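Local coordinates for homoserine kinase (Cytophaga hutchinsonii, PDB 4P52), which probably catalyses the ATP-dependent phosphorylation of L-homoserine to O-phospho-L-homoserine, a step toward threonine, as a member of the GHMP kinase family, at residues 27-32 and 128-133; 226-231 and 247-252; 265-270 and 307-312; 148-153 and 158-163. All blocks are in the same frame, centred on the assembly; numbering follows the deposited sequence.

Interaction 1: residues 27-32 and 128-133; sequences IKVFAP and GVYAIN
The carbonyl oxygen of A131 is met by two carbons of I27: CG2 stands 3.7 Å from A131 O, and CD1 lies a little farther from the same atom. This touch is van der Waals packing, and the whole interface is a worked example of a helix laid on a strand through branched aliphatic residues. The axes of 27-32 and 128-133 approach to 7.9 Å, with their chain directions 147° apart. V29 does most of the work. With its CG1 anti to the backbone N (chi1 175°), the two methyls fork toward the helix and divide the partners between them. CG2 rests on A131, 3.7 Å from A131 CB, and also reaches the rim of the Y130 ring in the ring plane. CG1 comes to 3.7 Å from Y130 CD2, approaching that ring obliquely. The valine and tyrosine side chains cross at about a right angle. A131, small enough to sit close to the strand, also receives I27, whose CG2 is 4.0 Å from A131 CB. Strand 26-36 lies in a mixed sheet of the N-terminal domain, where I27 and V29 bond through their backbones to L58 and V56 of strand 52-61. A131 and I132 touch L58 as well, and I132 turns to I91, Y94 and L95, so helix 120-135 lies against the sheet at strand 52-61 and beside helix 86-98.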
loop_
_atom_site.group_PDB
_atom_site.type_symbol
_atom_site.label_atom_id
_atom_site.label_comp_id
_atom_site.label_asym_id
_atom_site.label_seq_id
_atom_site.Cartn_x
_atom_site.Cartn_y
_atom_site.Cartn_z
ATOM N N ILE A 27 26.565 17.419 -25.213
ATOM C CA ILE A 27 26.364 17.186 -23.799
ATOM C C ILE A 27 26.469 15.696 -23.528
ATOM O O ILE A 27 26.131 14.895 -24.374
ATOM C CB ILE A 27 24.993 17.738 -23.367
ATOM C CG1 ILE A 27 24.855 17.741 -21.848
ATOM C CG2 ILE A 27 23.884 16.961 -24.041
ATOM C CD1 ILE A 27 23.657 18.514 -21.324
ATOM N N LYS A 28 26.937 15.331 -22.343
ATOM C CA LYS A 28 26.978 13.944 -21.958
ATOM C C LYS A 28 26.186 13.761 -20.658
ATOM O O LYS A 28 26.426 14.468 -19.670
ATOM C CB LYS A 28 28.429 13.523 -21.796
ATOM C CG LYS A 28 28.624 12.030 -21.843
ATOM C CD LYS A 28 30.088 11.630 -21.934
ATOM C CE LYS A 28 30.159 10.122 -22.137
ATOM N NZ LYS A 28 31.522 9.595 -21.859
ATOM N N VAL A 29 25.226 12.841 -20.653
ATOM C CA VAL A 29 24.445 12.600 -19.450
ATOM C C VAL A 29 24.575 11.163 -18.994
ATOM O O VAL A 29 24.625 10.227 -19.808
ATOM C CB VAL A 29 22.955 12.923 -19.639
ATOM C CG1 VAL A 29 22.181 12.535 -18.388
ATOM C CG2 VAL A 29 22.747 14.406 -19.925
ATOM N N PHE A 30 24.602 10.980 -17.688
ATOM C CA PHE A 30 24.596 9.658 -17.121
ATOM C C PHE A 30 23.250 9.438 -16.437
ATOM O O PHE A 30 22.740 10.326 -15.780
ATOM C CB PHE A 30 25.751 9.526 -16.132
ATOM C CG PHE A 30 25.612 8.389 -15.171
ATOM C CD1 PHE A 30 24.822 8.520 -14.011
ATOM C CD2 PHE A 30 26.269 7.179 -15.407
ATOM C CE1 PHE A 30 24.688 7.467 -13.103
ATOM C CE2 PHE A 30 26.150 6.123 -14.501
ATOM C CZ PHE A 30 25.363 6.273 -13.339
ATOM N N ALA A 31 22.668 8.252 -16.581
ATOM C CA ALA A 31 21.394 7.970 -15.920
ATOM C C ALA A 31 21.521 6.648 -15.182
ATOM O O ALA A 31 22.091 5.708 -15.721
ATOM C CB ALA A 31 20.250 7.958 -16.901
ATOM N N PRO A 32 20.995 6.575 -13.943
ATOM C CA PRO A 32 21.268 5.434 -13.092
ATOM C C PRO A 32 20.405 4.189 -13.296
ATOM O O PRO A 32 19.231 4.264 -13.708
ATOM C CB PRO A 32 21.054 6.009 -11.688
ATOM C CG PRO A 32 19.972 7.008 -11.873
ATOM C CD PRO A 32 20.163 7.580 -13.259
ATOM N N GLY A 128 18.909 10.056 -22.745
ATOM C CA GLY A 128 18.674 10.807 -23.979
ATOM C C GLY A 128 17.756 12.007 -23.816
ATOM O O GLY A 128 18.028 13.094 -24.344
ATOM N N VAL A 129 16.679 11.830 -23.062
ATOM C CA VAL A 129 15.646 12.861 -22.955
ATOM C C VAL A 129 16.127 14.012 -22.073
ATOM O O VAL A 129 15.985 15.193 -22.417
ATOM C CB VAL A 129 14.329 12.273 -22.412
ATOM C CG1 VAL A 129 13.317 13.370 -22.205
ATOM C CG2 VAL A 129 13.774 11.272 -23.405
ATOM N N TYR A 130 16.739 13.646 -20.951
ATOM C CA TYR A 130 17.379 14.595 -20.096
ATOM C C TYR A 130 18.395 15.373 -20.885
ATOM O O TYR A 130 18.419 16.598 -20.802
ATOM C CB TYR A 130 18.085 13.872 -18.981
ATOM C CG TYR A 130 18.456 14.750 -17.849
ATOM C CD1 TYR A 130 17.514 15.079 -16.866
ATOM C CD2 TYR A 130 19.752 15.266 -17.735
ATOM C CE1 TYR A 130 17.854 15.893 -15.776
ATOM C CE2 TYR A 130 20.103 16.087 -16.666
ATOM C CZ TYR A 130 19.143 16.396 -15.691
ATOM O OH TYR A 130 19.472 17.193 -14.627
ATOM N N ALA A 131 19.226 14.660 -21.650
ATOM C CA ALA A 131 20.289 15.282 -22.442
ATOM C C ALA A 131 19.758 16.322 -23.399
ATOM O O ALA A 131 20.237 17.461 -23.378
ATOM C CB ALA A 131 21.093 14.245 -23.204
ATOM N N ILE A 132 18.772 15.942 -24.222
ATOM C CA ILE A 132 18.268 16.829 -25.282
ATOM C C ILE A 132 17.651 18.079 -24.673
ATOM O O ILE A 132 17.828 19.200 -25.189
ATOM C CB ILE A 132 17.298 16.116 -26.264
ATOM C CG1 ILE A 132 17.015 16.983 -27.493
ATOM C CG2 ILE A 132 15.980 15.735 -25.610
ATOM C CD1 ILE A 132 18.237 17.240 -28.356
ATOM N N ASN A 133 16.981 17.891 -23.541
ATOM C CA ASN A 133 16.324 18.996 -22.875
ATOM C C ASN A 133 17.321 20.021 -22.330
ATOM O O ASN A 133 17.154 21.228 -22.495
ATOM C CB ASN A 133 15.405 18.474 -21.769
ATOM C CG ASN A 133 14.537 19.566 -21.177
ATOM O OD1 ASN A 133 13.807 20.269 -21.901
ATOM N ND2 ASN A 133 14.590 19.704 -19.850
#

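Interaction 2: residues 226-231 and 247-252; sequences WGNVGG and SMQDHI
N228 meets the chain at 247-252 by both polar and apolar contact. Between the two segments there is one hydrogen bond, in which N228 ND2 donates to Q249 O over 3.3 Å with an N-H...O angle of 155°. The donor stands above the carbonyl plane, 38° out of it. The other end of this amide, OD1, accepts from R177 NE of the second subunit, so both ends of the buried asparagine are held and the rotation of its amide is fixed; with V229 packing on W226 of that subunit, the contact lies at the dimer interface. In the 247-252 segment itself, M248, a selenomethionine, is the centre of an inverse gamma turn closed by a weak bond from Q249 N to S247 O. The chain then runs to D250, whose OD1 makes a capping bond before helix 253-257, accepting from I252 N at 3.0 Å and also from V253 N and from NE2 of Q225, whose OE1 takes H251 N. The remaining contacts are packing. N228 CB lies 3.4 Å from S247 O. S247 OG, bonded to L243 O, lies against the backbone of G231, where the absence of a side chain lets the serine sit close to helix 219-237.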
loop_
_atom_site.group_PDB
_atom_site.type_symbol
_atom_site.label_atom_id
_atom_site.label_comp_id
_atom_site.label_asym_id
_atom_site.label_seq_id
_atom_site.Cartn_x
_atom_site.Cartn_y
_atom_site.Cartn_z
ATOM N N TRP A 226 -1.368 -6.690 -0.703
ATOM C CA TRP A 226 -1.575 -5.240 -0.575
ATOM C C TRP A 226 -1.482 -4.698 0.855
ATOM O O TRP A 226 -1.153 -3.523 1.063
ATOM C CB TRP A 226 -2.771 -4.708 -1.369
ATOM C CG TRP A 226 -4.127 -5.240 -1.030
ATOM C CD1 TRP A 226 -4.747 -5.201 0.180
ATOM C CD2 TRP A 226 -5.081 -5.784 -1.950
ATOM N NE1 TRP A 226 -6.013 -5.732 0.085
ATOM C CE2 TRP A 226 -6.244 -6.093 -1.213
ATOM C CE3 TRP A 226 -5.053 -6.061 -3.321
ATOM C CZ2 TRP A 226 -7.380 -6.669 -1.802
ATOM C CZ3 TRP A 226 -6.166 -6.630 -3.903
ATOM C CH2 TRP A 226 -7.322 -6.931 -3.146
ATOM N N GLY A 227 -1.742 -5.578 1.829
ATOM C CA GLY A 227 -1.324 -5.341 3.201
ATOM C C GLY A 227 0.167 -5.003 3.246
ATOM O O GLY A 227 0.551 -4.002 3.848
ATOM N N ASN A 228 0.998 -5.810 2.575
ATOM C CA ASN A 228 2.452 -5.653 2.628
ATOM C C ASN A 228 2.915 -4.381 1.951
ATOM O O ASN A 228 3.814 -3.699 2.454
ATOM C CB ASN A 228 3.177 -6.887 2.070
ATOM C CG ASN A 228 3.033 -8.115 2.977
ATOM O OD1 ASN A 228 2.481 -8.033 4.077
ATOM N ND2 ASN A 228 3.533 -9.261 2.522
ATOM N N VAL A 229 2.276 -4.039 0.840
ATOM C CA VAL A 229 2.624 -2.839 0.092
ATOM C C VAL A 229 2.322 -1.619 0.955
ATOM O O VAL A 229 3.087 -0.637 0.971
ATOM C CB VAL A 229 1.871 -2.794 -1.252
ATOM C CG1 VAL A 229 1.836 -1.401 -1.860
ATOM C CG2 VAL A 229 2.488 -3.793 -2.226
ATOM N N GLY A 230 1.220 -1.681 1.692
ATOM C CA GLY A 230 0.904 -0.617 2.644
ATOM C C GLY A 230 1.919 -0.571 3.781
ATOM O O GLY A 230 2.318 0.510 4.219
ATOM N N GLY A 231 2.326 -1.752 4.251
ATOM C CA GLY A 231 3.256 -1.884 5.353
ATOM C C GLY A 231 4.595 -1.311 4.952
ATOM O O GLY A 231 5.265 -0.693 5.763
ATOM N N SER A 247 7.387 -6.312 6.050
ATOM C CA SER A 247 6.637 -6.001 4.839
ATOM C C SER A 247 7.254 -6.470 3.525
ATOM O O SER A 247 6.562 -6.527 2.499
ATOM C CB SER A 247 6.385 -4.507 4.740
ATOM O OG SER A 247 5.472 -4.161 5.755
HETATM N N MSE A 248 8.534 -6.818 3.533
HETATM C CA MSE A 248 9.160 -7.265 2.309
HETATM C C MSE A 248 9.008 -8.738 2.089
HETATM O O MSE A 248 9.997 -9.468 2.066
HETATM C CB MSE A 248 10.600 -6.919 2.422
HETATM C CG MSE A 248 10.697 -5.500 1.925
HETATM SE SE MSE A 248 12.586 -5.066 2.214
HETATM C CE MSE A 248 13.202 -5.822 0.480
ATOM N N GLN A 249 7.762 -9.174 1.941
ATOM C CA GLN A 249 7.404 -10.550 1.601
ATOM C C GLN A 249 6.648 -10.458 0.294
ATOM O O GLN A 249 5.733 -9.628 0.148
ATOM C CB GLN A 249 6.484 -11.201 2.645
ATOM C CG GLN A 249 6.946 -11.235 4.093
ATOM C CD GLN A 249 8.384 -11.704 4.249
ATOM O OE1 GLN A 249 8.834 -12.622 3.556
ATOM N NE2 GLN A 249 9.122 -11.066 5.161
ATOM N N ASP A 250 7.025 -11.289 -0.668
ATOM C CA ASP A 250 6.333 -11.306 -1.934
ATOM C C ASP A 250 5.817 -12.702 -2.128
ATOM O O ASP A 250 6.587 -13.628 -2.291
ATOM C CB ASP A 250 7.275 -10.880 -3.055
ATOM C CG ASP A 250 6.649 -11.012 -4.450
ATOM O OD1 ASP A 250 5.403 -11.253 -4.588
ATOM O OD2 ASP A 250 7.433 -10.880 -5.420
ATOM N N HIS A 251 4.507 -12.861 -2.100
ATOM C CA HIS A 251 3.942 -14.205 -2.190
ATOM C C HIS A 251 3.419 -14.584 -3.584
ATOM O O HIS A 251 2.909 -15.679 -3.784
ATOM C CB HIS A 251 2.878 -14.398 -1.098
ATOM C CG HIS A 251 3.458 -14.511 0.277
ATOM N ND1 HIS A 251 4.626 -15.210 0.537
ATOM C CD2 HIS A 251 3.043 -14.011 1.466
ATOM C CE1 HIS A 251 4.905 -15.135 1.826
ATOM N NE2 HIS A 251 3.960 -14.415 2.412
ATOM N N ILE A 252 3.576 -13.689 -4.547
ATOM C CA ILE A 252 3.001 -13.906 -5.860
ATOM C C ILE A 252 4.059 -14.019 -6.957
ATOM O O ILE A 252 4.101 -15.027 -7.665
ATOM C CB ILE A 252 1.972 -12.806 -6.202
ATOM C CG1 ILE A 252 0.741 -12.990 -5.326
ATOM C CG2 ILE A 252 1.592 -12.832 -7.677
ATOM C CD1 ILE A 252 0.050 -11.697 -4.988
#

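Interaction 3: residues 265-270 and 307-312; sequences DDVKKA and KGFDAI
One face of the F309 ring carries V267 CG2, which stands 3.7 Å above the ring plane over its centre. The line from this methyl to the ring centroid leans only 8° from the ring normal, a CH-pi contact of nearly ideal direction. All six ring carbons lie within 4.2 Å of V267 CG2. The methyl reaches this place because V267 has CG1 anti to the backbone N (chi1 170°), which puts CG2 on the branch beside that nitrogen. The end of the F309 side chain comes nearer to helix 264-273 than its start, and the two side chains cross at about a right angle. G308 completes the contact, with its C atom 4.3 Å from V267 CG2. As it carries no side chain on the surface facing V267, the backbones can come close, and the CA atoms of V267 and G308 are 5.1 Å apart. Helices 264-273 and 295-310 lie together on the four-stranded antiparallel sheet, whose strand order fits the ferredoxin-like C-terminal domain of GHMP kinases. I288 of strand 288-292 touches both V267 and F309, and I198 and P200 of strand 194-200 also meet the phenyl ring. Between these two segments the join is carbon on carbon: a methyl on an aromatic face beside a glycine, held by dispersion and by the burial of V267 and F309, without charge or hydrogen bond.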
loop_
_atom_site.group_PDB
_atom_site.type_symbol
_atom_site.label_atom_id
_atom_site.label_comp_id
_atom_site.label_asym_id
_atom_site.label_seq_id
_atom_site.Cartn_x
_atom_site.Cartn_y
_atom_site.Cartn_z
ATOM N N ASP A 265 17.444 -19.181 -4.262
ATOM C CA ASP A 265 17.112 -19.505 -2.891
ATOM C C ASP A 265 18.310 -19.421 -1.952
ATOM O O ASP A 265 18.196 -18.868 -0.847
ATOM C CB ASP A 265 16.442 -20.861 -2.819
ATOM C CG ASP A 265 15.119 -20.892 -3.568
ATOM O OD1 ASP A 265 14.494 -19.809 -3.762
ATOM O OD2 ASP A 265 14.700 -22.006 -3.968
ATOM N N ASP A 266 19.461 -19.929 -2.396
ATOM C CA ASP A 266 20.682 -19.855 -1.599
ATOM C C ASP A 266 21.177 -18.433 -1.429
ATOM O O ASP A 266 21.671 -18.067 -0.358
ATOM C CB ASP A 266 21.793 -20.674 -2.222
ATOM C CG ASP A 266 21.498 -22.154 -2.209
ATOM O OD1 ASP A 266 20.900 -22.650 -1.212
ATOM O OD2 ASP A 266 21.869 -22.816 -3.208
ATOM N N VAL A 267 21.055 -17.638 -2.490
ATOM C CA VAL A 267 21.539 -16.276 -2.456
ATOM C C VAL A 267 20.670 -15.466 -1.495
ATOM O O VAL A 267 21.190 -14.679 -0.708
ATOM C CB VAL A 267 21.583 -15.642 -3.854
ATOM C CG1 VAL A 267 21.864 -14.163 -3.757
ATOM C CG2 VAL A 267 22.645 -16.306 -4.711
ATOM N N LYS A 268 19.359 -15.696 -1.524
ATOM C CA LYS A 268 18.436 -14.960 -0.673
ATOM C C LYS A 268 18.702 -15.307 0.786
ATOM O O LYS A 268 18.808 -14.422 1.649
ATOM C CB LYS A 268 17.002 -15.298 -1.034
ATOM C CG LYS A 268 15.978 -14.269 -0.592
ATOM C CD LYS A 268 14.746 -14.956 -0.061
ATOM C CE LYS A 268 13.718 -13.951 0.425
ATOM N NZ LYS A 268 12.636 -13.914 -0.579
ATOM N N LYS A 269 18.857 -16.599 1.050
ATOM C CA LYS A 269 19.126 -17.065 2.390
ATOM C C LYS A 269 20.433 -16.509 2.899
ATOM O O LYS A 269 20.542 -16.160 4.070
ATOM C CB LYS A 269 19.166 -18.581 2.445
ATOM C CG LYS A 269 18.993 -19.100 3.860
ATOM C CD LYS A 269 19.339 -20.569 3.953
ATOM C CE LYS A 269 19.724 -20.936 5.378
ATOM N NZ LYS A 269 20.328 -22.295 5.332
ATOM N N ALA A 270 21.431 -16.420 2.030
ATOM C CA ALA A 270 22.713 -15.885 2.451
ATOM C C ALA A 270 22.588 -14.381 2.811
ATOM O O ALA A 270 23.164 -13.922 3.791
ATOM C CB ALA A 270 23.777 -16.138 1.380
ATOM N N LYS A 307 29.290 -14.984 -2.583
ATOM C CA LYS A 307 29.753 -16.310 -2.222
ATOM C C LYS A 307 28.723 -17.378 -2.640
ATOM O O LYS A 307 29.097 -18.496 -3.011
ATOM C CB LYS A 307 30.054 -16.340 -0.723
ATOM C CG LYS A 307 30.770 -17.566 -0.228
ATOM C CD LYS A 307 30.328 -17.940 1.183
ATOM C CE LYS A 307 31.340 -18.869 1.863
ATOM N NZ LYS A 307 30.859 -19.400 3.174
ATOM N N GLY A 308 27.430 -17.030 -2.598
ATOM C CA GLY A 308 26.364 -17.893 -3.130
ATOM C C GLY A 308 26.515 -18.173 -4.624
ATOM O O GLY A 308 26.446 -19.314 -5.042
ATOM N N PHE A 309 26.753 -17.154 -5.434
ATOM C CA PHE A 309 26.895 -17.389 -6.866
ATOM C C PHE A 309 28.217 -18.039 -7.239
ATOM O O PHE A 309 28.265 -18.801 -8.197
ATOM C CB PHE A 309 26.727 -16.102 -7.673
ATOM C CG PHE A 309 25.304 -15.671 -7.856
ATOM C CD1 PHE A 309 24.390 -16.485 -8.486
ATOM C CD2 PHE A 309 24.880 -14.418 -7.428
ATOM C CE1 PHE A 309 23.071 -16.073 -8.664
ATOM C CE2 PHE A 309 23.564 -13.993 -7.628
ATOM C CZ PHE A 309 22.656 -14.825 -8.248
ATOM N N ASP A 310 29.288 -17.716 -6.516
ATOM C CA ASP A 310 30.570 -18.345 -6.742
ATOM C C ASP A 310 30.473 -19.830 -6.496
ATOM O O ASP A 310 31.140 -20.598 -7.175
ATOM C CB ASP A 310 31.661 -17.770 -5.844
ATOM C CG ASP A 310 32.008 -16.335 -6.193
ATOM O OD1 ASP A 310 31.480 -15.818 -7.190
ATOM O OD2 ASP A 310 32.800 -15.701 -5.465
ATOM N N ALA A 311 29.640 -20.244 -5.540
ATOM C CA ALA A 311 29.584 -21.662 -5.157
ATOM C C ALA A 311 28.892 -22.493 -6.251
ATOM O O ALA A 311 28.933 -23.732 -6.227
ATOM C CB ALA A 311 28.876 -21.830 -3.822
ATOM N N ILE A 312 28.222 -21.815 -7.189
ATOM C CA ILE A 312 27.683 -22.493 -8.349
ATOM C C ILE A 312 28.357 -22.034 -9.637
ATOM O O ILE A 312 27.863 -22.276 -10.721
ATOM C CB ILE A 312 26.143 -22.438 -8.388
ATOM C CG1 ILE A 312 25.624 -20.999 -8.540
ATOM C CG2 ILE A 312 25.568 -23.182 -7.185
ATOM C CD1 ILE A 312 24.138 -20.939 -8.806
#

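Interaction 4: residues 148-153 and 158-163; sequences FAMEGE and GSAHAD
M150, a selenomethionine, and E153 from helix 146-157 pack on the loop 158-161, extended from S159 to H161, that leads to helix 162-170, a short connection between consecutive helices of the GHMP kinase N-terminal domain. In the first shell, CE of M150 reaches between two alanines, 3.6 Å from A160 CB and 3.9 Å from A162 CB. The selenium lies alongside A162, 3.9 Å from its CA atom. E153 adds its CB, 3.7 Å from A160 CB, so the alanine methyl is wedged between the glutamate stem and the selenomethionine end; it also touches the carbonyl oxygen of M150. M150 can present its end this way because its chain bends at chi2 (-60°) and again at chi3, folding the methyl round toward the loop. Outward from these atoms, the backbone sets the path. G158 leaves the helix with positive phi (64°), which starts the loop back across the helix, and H161 occupies the N-cap position of helix 162-170. A second shell lies behind both sides. V165 backs both M150 and E153, and Y179 packs on M150 while its OH bonds to A162 N. The carboxylate of E153 is turned toward helix 120-135, where OE2 is hydrogen-bonded to S121 OG, while E153 OE1, 4.1 Å from H161 N, is too far for a hydrogen bond to it.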
loop_
_atom_site.group_PDB
_atom_site.type_symbol
_atom_site.label_atom_id
_atom_site.label_comp_id
_atom_site.label_asym_id
_atom_site.label_seq_id
_atom_site.Cartn_x
_atom_site.Cartn_y
_atom_site.Cartn_z
ATOM N N PHE A 148 7.694 11.465 -22.556
ATOM C CA PHE A 148 8.552 11.194 -23.693
ATOM C C PHE A 148 9.404 9.962 -23.478
ATOM O O PHE A 148 9.603 9.167 -24.395
ATOM C CB PHE A 148 9.408 12.401 -24.005
ATOM C CG PHE A 148 8.608 13.608 -24.340
ATOM C CD1 PHE A 148 7.846 13.642 -25.493
ATOM C CD2 PHE A 148 8.593 14.700 -23.493
ATOM C CE1 PHE A 148 7.088 14.751 -25.806
ATOM C CE2 PHE A 148 7.844 15.821 -23.798
ATOM C CZ PHE A 148 7.086 15.846 -24.955
ATOM N N ALA A 149 9.898 9.794 -22.259
ATOM C CA ALA A 149 10.703 8.627 -21.952
ATOM C C ALA A 149 9.819 7.376 -21.994
ATOM O O ALA A 149 10.250 6.339 -22.488
ATOM C CB ALA A 149 11.399 8.792 -20.611
HETATM N N MSE A 150 8.575 7.505 -21.516
HETATM C CA MSE A 150 7.567 6.436 -21.599
HETATM C C MSE A 150 7.227 6.063 -23.041
HETATM O O MSE A 150 7.279 4.886 -23.385
HETATM C CB MSE A 150 6.286 6.809 -20.832
HETATM C CG MSE A 150 6.369 6.948 -19.309
HETATM SE SE MSE A 150 6.948 5.270 -18.420
HETATM C CE MSE A 150 5.280 4.205 -18.498
ATOM N N GLU A 151 6.852 7.034 -23.887
ATOM C CA GLU A 151 6.508 6.753 -25.302
ATOM C C GLU A 151 7.692 6.114 -26.053
ATOM O O GLU A 151 7.517 5.185 -26.858
ATOM C CB GLU A 151 6.094 8.019 -26.049
ATOM C CG GLU A 151 4.716 8.591 -25.733
ATOM C CD GLU A 151 4.555 10.061 -26.180
ATOM O OE1 GLU A 151 5.304 10.545 -27.070
ATOM O OE2 GLU A 151 3.668 10.758 -25.630
ATOM N N GLY A 152 8.897 6.614 -25.779
ATOM C CA GLY A 152 10.117 6.039 -26.321
ATOM C C GLY A 152 10.226 4.554 -26.047
ATOM O O GLY A 152 10.332 3.753 -26.982
ATOM N N GLU A 153 10.196 4.196 -24.767
ATOM C CA GLU A 153 10.194 2.800 -24.308
ATOM C C GLU A 153 9.087 1.946 -24.941
ATOM O O GLU A 153 9.321 0.803 -25.349
ATOM C CB GLU A 153 9.971 2.776 -22.807
ATOM C CG GLU A 153 11.190 3.067 -21.977
ATOM C CD GLU A 153 11.874 1.791 -21.558
ATOM O OE1 GLU A 153 11.442 1.185 -20.537
ATOM O OE2 GLU A 153 12.831 1.405 -22.269
ATOM N N GLY A 158 7.902 -2.179 -27.019
ATOM C CA GLY A 158 6.464 -2.477 -26.890
ATOM C C GLY A 158 5.897 -2.477 -25.471
ATOM O O GLY A 158 4.843 -3.049 -25.221
ATOM N N SER A 159 6.568 -1.804 -24.538
ATOM C CA SER A 159 6.361 -2.059 -23.119
ATOM C C SER A 159 7.151 -1.033 -22.290
ATOM O O SER A 159 8.380 -0.988 -22.369
ATOM C CB SER A 159 6.831 -3.499 -22.835
ATOM O OG SER A 159 6.960 -3.775 -21.460
ATOM N N ALA A 160 6.461 -0.214 -21.499
ATOM C CA ALA A 160 7.137 0.811 -20.676
ATOM C C ALA A 160 6.939 0.608 -19.177
ATOM O O ALA A 160 5.830 0.307 -18.728
ATOM C CB ALA A 160 6.697 2.209 -21.084
ATOM N N HIS A 161 8.008 0.764 -18.395
ATOM C CA HIS A 161 7.889 0.548 -16.945
ATOM C C HIS A 161 8.172 1.791 -16.133
ATOM O O HIS A 161 9.326 2.151 -15.941
ATOM C CB HIS A 161 8.743 -0.631 -16.466
ATOM C CG HIS A 161 8.269 -1.958 -16.969
ATOM N ND1 HIS A 161 8.944 -2.673 -17.940
ATOM C CD2 HIS A 161 7.173 -2.692 -16.652
ATOM C CE1 HIS A 161 8.296 -3.796 -18.187
ATOM N NE2 HIS A 161 7.218 -3.832 -17.421
ATOM N N ALA A 162 7.113 2.435 -15.650
ATOM C CA ALA A 162 7.237 3.680 -14.912
ATOM C C ALA A 162 8.003 3.505 -13.628
ATOM O O ALA A 162 8.682 4.429 -13.183
ATOM C CB ALA A 162 5.891 4.286 -14.641
ATOM N N ASP A 163 7.925 2.321 -13.034
ATOM C CA ASP A 163 8.680 2.083 -11.813
ATOM C C ASP A 163 10.174 1.914 -12.062
ATOM O O ASP A 163 10.959 1.912 -11.118
ATOM C CB ASP A 163 8.115 0.939 -10.981
ATOM C CG ASP A 163 8.189 -0.409 -11.676
ATOM O OD1 ASP A 163 8.628 -0.505 -12.860
ATOM O OD2 ASP A 163 7.779 -1.390 -11.006
#

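The four contacts fall into two pairs. Interactions 1 and 4 belong to the N-terminal domain, with centres 16 Å apart and nearest atoms about 4 Å apart; helix 120-135 joins them, packing on the strand through A131 and bonding E153 through S121. Interactions 2 and 3 lie in the C-terminal half, centres 24 Å apart, and share E254, whose N bonds to D250 and whose carboxylate pairs with K268. Between the pairs, the chain beyond strand 26-36 brings N37 to D163 and C40 to N228, although the nearest atoms of interactions 2 and 4 remain about 11 Å apart. By family resemblance the active site probably lies between the two domains, near the glycine-rich loop leading into helix 120-135.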